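Local coordinates for glycoside hydrolase family 81 (Clostridium thermocellum, PDB 6FOP), which probably hydrolyses internal beta-1,3-glucosidic bonds of glucans such as laminarin, as a family 81 endoglucanase, at residues Q491-I505 and R517-V531. Sequence-based numbering, arbitrary orientation.
Sequences QASSSEAINAWQAII and RDLGIYLYTTEVEAV. Unlike the reference sequence in segment 491-505: Ala492 (reference Glu).
Glu527 is bonded through both carboxylate oxygens to residues of 491-505. Trp501 NE1 donates to Glu527 OE1 at 2.9 Å, the oxygen lying in the indole plane but met on its anti side, 34° out of the carboxylate plane. Gln491 NE2 reaches Glu527 OE2, also at 2.9 Å, with a nearly straight N-H (161°) and the acceptor in its amide plane. A bend at chi2 turns the carboxylate across the gap, where Ala497 CB packs against it; Ser477 adds a bond to OE1, so the position of this buried acid is fixed by three partners.

Over one face of the indole, Leu523 CB makes a CH-pi contact 3.5 Å from the centroid of the five-membered ring of Trp501, while Ala497 O of the same helix as Trp501 lies near the rim of the opposite face. These contacts join consecutive, nearly antiparallel helices (152°) as a helical hairpin in the C-terminal domain of family 81, expected to be an (alpha/alpha)6 barrel of the six-hairpin clan.

The helix axes approach to 7.4 Å. Gly520, having no side chain, lets Ile505 CG1 come to 3.4 Å from Gly520 C, and Ile504 CG2 lies against its CA. Ile505 is a knob among Arg517, Gly520, Ile521 and Tyr524. Ile498 is another, among Tyr524, Glu527, Val528 and Val531: Ile498 CG2, anti to the backbone N, meets Tyr524 CE1 at 3.6 Å, while CD1 extends to Val528 CG2. The Tyr524 hydroxyl hydrogen-bonds to Ala584 O. Near the start of helix 494-511, Ser494 CB presses on Val531 CG2 at a tight 3.3 Å, its OG bonded to Asn577.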
loop_
_atom_site.group_PDB
_atom_site.type_symbol
_atom_site.label_atom_id
_atom_site.label_comp_id
_atom_site.label_asym_id
_atom_site.label_seq_id
_atom_site.Cartn_x
_atom_site.Cartn_y
_atom_site.Cartn_z
ATOM N N GLN A 491 3.521 5.995 -4.664
ATOM C CA GLN A 491 2.188 5.588 -5.103
ATOM C C GLN A 491 1.386 6.875 -5.367
ATOM O O GLN A 491 1.332 7.761 -4.505
ATOM C CB GLN A 491 1.441 4.663 -4.126
ATOM C CG GLN A 491 0.029 4.318 -4.623
ATOM C CD GLN A 491 -0.596 3.189 -3.859
ATOM O OE1 GLN A 491 -0.525 2.025 -4.299
ATOM N NE2 GLN A 491 -1.193 3.495 -2.706
ATOM N N ALA A 492 0.750 6.929 -6.542
ATOM C CA ALA A 492 -0.182 8.027 -6.886
ATOM C C ALA A 492 -1.609 7.582 -6.500
ATOM O O ALA A 492 -2.121 7.995 -5.464
ATOM C CB ALA A 492 -0.014 8.426 -8.340
ATOM N N SER A 493 -2.196 6.665 -7.268
ATOM C CA SER A 493 -3.576 6.273 -7.033
ATOM C C SER A 493 -3.744 5.256 -5.900
ATOM O O SER A 493 -3.692 4.027 -6.111
ATOM C CB SER A 493 -4.211 5.710 -8.298
ATOM O OG SER A 493 -5.593 5.378 -8.024
ATOM N N SER A 494 -4.018 5.755 -4.693
ATOM C CA SER A 494 -4.394 4.866 -3.594
ATOM C C SER A 494 -5.729 4.155 -3.861
ATOM O O SER A 494 -5.963 3.058 -3.380
ATOM C CB SER A 494 -4.453 5.602 -2.247
ATOM O OG SER A 494 -5.481 6.578 -2.228
ATOM N N SER A 495 -6.605 4.810 -4.615
ATOM C CA SER A 495 -7.906 4.225 -4.916
ATOM C C SER A 495 -7.792 3.018 -5.833
ATOM O O SER A 495 -8.578 2.071 -5.689
ATOM C CB SER A 495 -8.843 5.316 -5.464
ATOM O OG SER A 495 -8.186 6.157 -6.419
ATOM N N GLU A 496 -6.836 2.993 -6.770
ATOM C CA GLU A 496 -6.626 1.753 -7.532
ATOM C C GLU A 496 -6.030 0.597 -6.702
ATOM O O GLU A 496 -6.296 -0.569 -6.987
ATOM C CB GLU A 496 -5.822 1.965 -8.817
ATOM C CG GLU A 496 -6.664 2.559 -9.926
ATOM C CD GLU A 496 -6.006 2.608 -11.278
ATOM O OE1 GLU A 496 -4.756 2.604 -11.331
ATOM O OE2 GLU A 496 -6.748 2.709 -12.287
ATOM N N ALA A 497 -5.261 0.910 -5.659
ATOM C CA ALA A 497 -4.808 -0.122 -4.722
ATOM C C ALA A 497 -6.035 -0.667 -3.967
ATOM O O ALA A 497 -6.263 -1.878 -3.877
ATOM C CB ALA A 497 -3.793 0.467 -3.748
ATOM N N ILE A 498 -6.864 0.242 -3.469
ATOM C CA ILE A 498 -8.059 -0.138 -2.709
ATOM C C ILE A 498 -9.068 -0.918 -3.554
ATOM O O ILE A 498 -9.742 -1.814 -3.033
ATOM C CB ILE A 498 -8.657 1.106 -2.014
ATOM C CG1 ILE A 498 -7.752 1.524 -0.833
ATOM C CG2 ILE A 498 -10.103 0.900 -1.579
ATOM C CD1 ILE A 498 -7.948 2.967 -0.395
ATOM N N ASN A 499 -9.132 -0.627 -4.855
ATOM C CA ASN A 499 -9.969 -1.416 -5.755
ATOM C C ASN A 499 -9.556 -2.881 -5.732
ATOM O O ASN A 499 -10.416 -3.786 -5.730
ATOM C CB ASN A 499 -9.840 -0.874 -7.166
ATOM C CG ASN A 499 -10.741 -1.575 -8.166
ATOM O OD1 ASN A 499 -11.952 -1.721 -7.947
ATOM N ND2 ASN A 499 -10.161 -1.982 -9.281
ATOM N N ALA A 500 -8.244 -3.152 -5.744
ATOM C CA ALA A 500 -7.805 -4.550 -5.665
ATOM C C ALA A 500 -8.217 -5.173 -4.338
ATOM O O ALA A 500 -8.658 -6.323 -4.275
ATOM C CB ALA A 500 -6.309 -4.655 -5.851
ATOM N N TRP A 501 -8.074 -4.425 -3.256
ATOM C CA TRP A 501 -8.347 -4.971 -1.947
ATOM C C TRP A 501 -9.814 -5.266 -1.729
ATOM O O TRP A 501 -10.173 -6.353 -1.228
ATOM C CB TRP A 501 -7.794 -4.076 -0.847
ATOM C CG TRP A 501 -6.351 -3.700 -0.977
ATOM C CD1 TRP A 501 -5.804 -2.580 -0.465
ATOM C CD2 TRP A 501 -5.275 -4.382 -1.683
ATOM N NE1 TRP A 501 -4.459 -2.535 -0.730
ATOM C CE2 TRP A 501 -4.104 -3.609 -1.490
ATOM C CE3 TRP A 501 -5.183 -5.547 -2.447
ATOM C CZ2 TRP A 501 -2.867 -3.975 -2.027
ATOM C CZ3 TRP A 501 -3.940 -5.913 -2.978
ATOM C CH2 TRP A 501 -2.801 -5.133 -2.757
ATOM N N GLN A 502 -10.679 -4.352 -2.165
ATOM C CA GLN A 502 -12.135 -4.630 -2.084
ATOM C C GLN A 502 -12.525 -5.833 -2.917
ATOM O O GLN A 502 -13.373 -6.619 -2.520
ATOM C CB GLN A 502 -12.976 -3.387 -2.387
ATOM C CG GLN A 502 -12.963 -2.903 -3.838
ATOM C CD GLN A 502 -14.042 -3.503 -4.697
ATOM O OE1 GLN A 502 -15.117 -3.859 -4.222
ATOM N NE2 GLN A 502 -13.763 -3.565 -5.991
ATOM N N ALA A 503 -11.908 -5.968 -4.086
ATOM C CA ALA A 503 -12.189 -7.129 -4.915
ATOM C C ALA A 503 -11.805 -8.428 -4.212
ATOM O O ALA A 503 -12.501 -9.432 -4.356
ATOM C CB ALA A 503 -11.462 -7.023 -6.250
ATOM N N ILE A 504 -10.674 -8.428 -3.487
ATOM C CA ILE A 504 -10.258 -9.597 -2.706
ATOM C C ILE A 504 -11.275 -9.929 -1.608
ATOM O O ILE A 504 -11.617 -11.105 -1.387
ATOM C CB ILE A 504 -8.841 -9.393 -2.151
ATOM C CG1 ILE A 504 -7.827 -9.412 -3.299
ATOM C CG2 ILE A 504 -8.488 -10.494 -1.174
ATOM C CD1 ILE A 504 -6.411 -9.104 -2.884
ATOM N N ILE A 505 -11.797 -8.911 -0.940
ATOM C CA ILE A 505 -12.854 -9.138 0.060
ATOM C C ILE A 505 -14.043 -9.853 -0.592
ATOM O O ILE A 505 -14.547 -10.878 -0.098
ATOM C CB ILE A 505 -13.352 -7.832 0.712
ATOM C CG1 ILE A 505 -12.223 -7.120 1.470
ATOM C CG2 ILE A 505 -14.541 -8.087 1.634
ATOM C CD1 ILE A 505 -12.595 -5.765 2.030
ATOM N N ARG A 517 -10.732 -13.712 2.241
ATOM C CA ARG A 517 -11.572 -12.585 2.635
ATOM C C ARG A 517 -10.881 -11.699 3.684
ATOM O O ARG A 517 -10.842 -10.485 3.553
ATOM C CB ARG A 517 -12.906 -13.055 3.188
ATOM C CG ARG A 517 -13.807 -11.908 3.547
ATOM C CD ARG A 517 -14.894 -12.358 4.461
ATOM N NE ARG A 517 -14.368 -12.819 5.743
ATOM C CZ ARG A 517 -15.090 -13.450 6.653
ATOM N NH1 ARG A 517 -16.369 -13.728 6.427
ATOM N NH2 ARG A 517 -14.532 -13.834 7.795
ATOM N N ASP A 518 -10.308 -12.334 4.698
ATOM C CA ASP A 518 -9.738 -11.594 5.820
ATOM C C ASP A 518 -8.473 -10.871 5.398
ATOM O O ASP A 518 -8.197 -9.785 5.907
ATOM C CB ASP A 518 -9.469 -12.537 6.988
ATOM C CG ASP A 518 -10.753 -13.065 7.645
ATOM O OD1 ASP A 518 -11.874 -12.667 7.243
ATOM O OD2 ASP A 518 -10.617 -13.885 8.569
ATOM N N LEU A 519 -7.719 -11.458 4.464
ATOM C CA LEU A 519 -6.603 -10.777 3.793
ATOM C C LEU A 519 -7.102 -9.473 3.175
ATOM O O LEU A 519 -6.494 -8.402 3.345
ATOM C CB LEU A 519 -6.004 -11.683 2.720
ATOM C CG LEU A 519 -5.042 -11.049 1.700
ATOM C CD1 LEU A 519 -3.733 -10.629 2.338
ATOM C CD2 LEU A 519 -4.814 -11.982 0.522
ATOM N N GLY A 520 -8.188 -9.554 2.420
ATOM C CA GLY A 520 -8.775 -8.361 1.816
ATOM C C GLY A 520 -9.156 -7.309 2.835
ATOM O O GLY A 520 -8.923 -6.110 2.615
ATOM N N ILE A 521 -9.784 -7.735 3.928
ATOM C CA ILE A 521 -10.201 -6.821 4.978
ATOM C C ILE A 521 -8.989 -6.141 5.590
ATOM O O ILE A 521 -8.996 -4.933 5.837
ATOM C CB ILE A 521 -11.128 -7.497 6.000
ATOM C CG1 ILE A 521 -12.430 -7.904 5.302
ATOM C CG2 ILE A 521 -11.381 -6.595 7.203
ATOM C CD1 ILE A 521 -13.356 -8.749 6.141
ATOM N N TYR A 522 -7.946 -6.915 5.844
ATOM C CA TYR A 522 -6.667 -6.373 6.335
ATOM C C TYR A 522 -6.106 -5.289 5.414
ATOM O O TYR A 522 -5.782 -4.152 5.831
ATOM C CB TYR A 522 -5.670 -7.532 6.534
ATOM C CG TYR A 522 -4.194 -7.135 6.595
ATOM C CD1 TYR A 522 -3.686 -6.452 7.694
ATOM C CD2 TYR A 522 -3.335 -7.393 5.540
ATOM C CE1 TYR A 522 -2.351 -6.073 7.759
ATOM C CE2 TYR A 522 -2.005 -6.989 5.597
ATOM C CZ TYR A 522 -1.528 -6.345 6.697
ATOM O OH TYR A 522 -0.208 -5.952 6.731
ATOM N N LEU A 523 -5.978 -5.635 4.135
ATOM C CA LEU A 523 -5.422 -4.683 3.163
ATOM C C LEU A 523 -6.267 -3.441 3.009
ATOM O O LEU A 523 -5.761 -2.318 3.024
ATOM C CB LEU A 523 -5.200 -5.370 1.818
ATOM C CG LEU A 523 -4.220 -6.547 1.824
ATOM C CD1 LEU A 523 -4.335 -7.360 0.538
ATOM C CD2 LEU A 523 -2.783 -6.040 1.999
ATOM N N TYR A 524 -7.557 -3.655 2.789
ATOM C CA TYR A 524 -8.492 -2.570 2.567
ATOM C C TYR A 524 -8.546 -1.613 3.742
ATOM O O TYR A 524 -8.401 -0.392 3.590
ATOM C CB TYR A 524 -9.887 -3.171 2.308
ATOM C CG TYR A 524 -11.002 -2.156 2.184
ATOM C CD1 TYR A 524 -11.274 -1.510 0.984
ATOM C CD2 TYR A 524 -11.765 -1.818 3.285
ATOM C CE1 TYR A 524 -12.295 -0.564 0.903
ATOM C CE2 TYR A 524 -12.796 -0.895 3.195
ATOM C CZ TYR A 524 -13.053 -0.265 2.008
ATOM O OH TYR A 524 -14.067 0.650 1.944
ATOM N N THR A 525 -8.772 -2.153 4.933
ATOM C CA THR A 525 -8.935 -1.325 6.111
ATOM C C THR A 525 -7.668 -0.526 6.398
ATOM O O THR A 525 -7.712 0.663 6.700
ATOM C CB THR A 525 -9.348 -2.207 7.298
ATOM O OG1 THR A 525 -10.545 -2.958 6.955
ATOM C CG2 THR A 525 -9.636 -1.374 8.515
ATOM N N THR A 526 -6.520 -1.203 6.279
ATOM C CA THR A 526 -5.265 -0.527 6.593
ATOM C C THR A 526 -4.950 0.551 5.537
ATOM O O THR A 526 -4.616 1.683 5.900
ATOM C CB THR A 526 -4.128 -1.525 6.699
ATOM O OG1 THR A 526 -4.443 -2.539 7.659
ATOM C CG2 THR A 526 -2.856 -0.799 7.150
ATOM N N GLU A 527 -5.073 0.233 4.236
ATOM C CA GLU A 527 -4.811 1.244 3.227
ATOM C C GLU A 527 -5.697 2.463 3.386
ATOM O O GLU A 527 -5.232 3.602 3.258
ATOM C CB GLU A 527 -4.855 0.652 1.812
ATOM C CG GLU A 527 -4.249 1.589 0.773
ATOM C CD GLU A 527 -3.100 1.027 -0.055
ATOM O OE1 GLU A 527 -2.896 -0.217 -0.081
ATOM O OE2 GLU A 527 -2.364 1.854 -0.653
ATOM N N VAL A 528 -6.964 2.240 3.712
ATOM C CA VAL A 528 -7.870 3.363 3.923
ATOM C C VAL A 528 -7.347 4.249 5.076
ATOM O O VAL A 528 -7.350 5.482 4.980
ATOM C CB VAL A 528 -9.299 2.870 4.203
ATOM C CG1 VAL A 528 -10.162 3.996 4.767
ATOM C CG2 VAL A 528 -9.930 2.333 2.902
ATOM N N GLU A 529 -6.908 3.617 6.160
ATOM C CA GLU A 529 -6.385 4.389 7.307
ATOM C C GLU A 529 -5.153 5.212 6.899
ATOM O O GLU A 529 -5.035 6.403 7.261
ATOM C CB GLU A 529 -6.011 3.467 8.459
ATOM C CG GLU A 529 -7.192 2.827 9.137
ATOM C CD GLU A 529 -8.015 3.780 9.987
ATOM O OE1 GLU A 529 -7.472 4.781 10.521
ATOM O OE2 GLU A 529 -9.201 3.493 10.182
ATOM N N ALA A 530 -4.252 4.610 6.110
ATOM C CA ALA A 530 -3.083 5.342 5.623
ATOM C C ALA A 530 -3.484 6.494 4.683
ATOM O O ALA A 530 -2.955 7.603 4.769
ATOM C CB ALA A 530 -2.100 4.392 4.942
ATOM N N VAL A 531 -4.434 6.234 3.796
ATOM C CA VAL A 531 -4.920 7.229 2.855
ATOM C C VAL A 531 -5.468 8.454 3.562
ATOM O O VAL A 531 -5.176 9.597 3.183
ATOM C CB VAL A 531 -5.943 6.589 1.898
ATOM C CG1 VAL A 531 -6.715 7.640 1.130
ATOM C CG2 VAL A 531 -5.217 5.700 0.935
#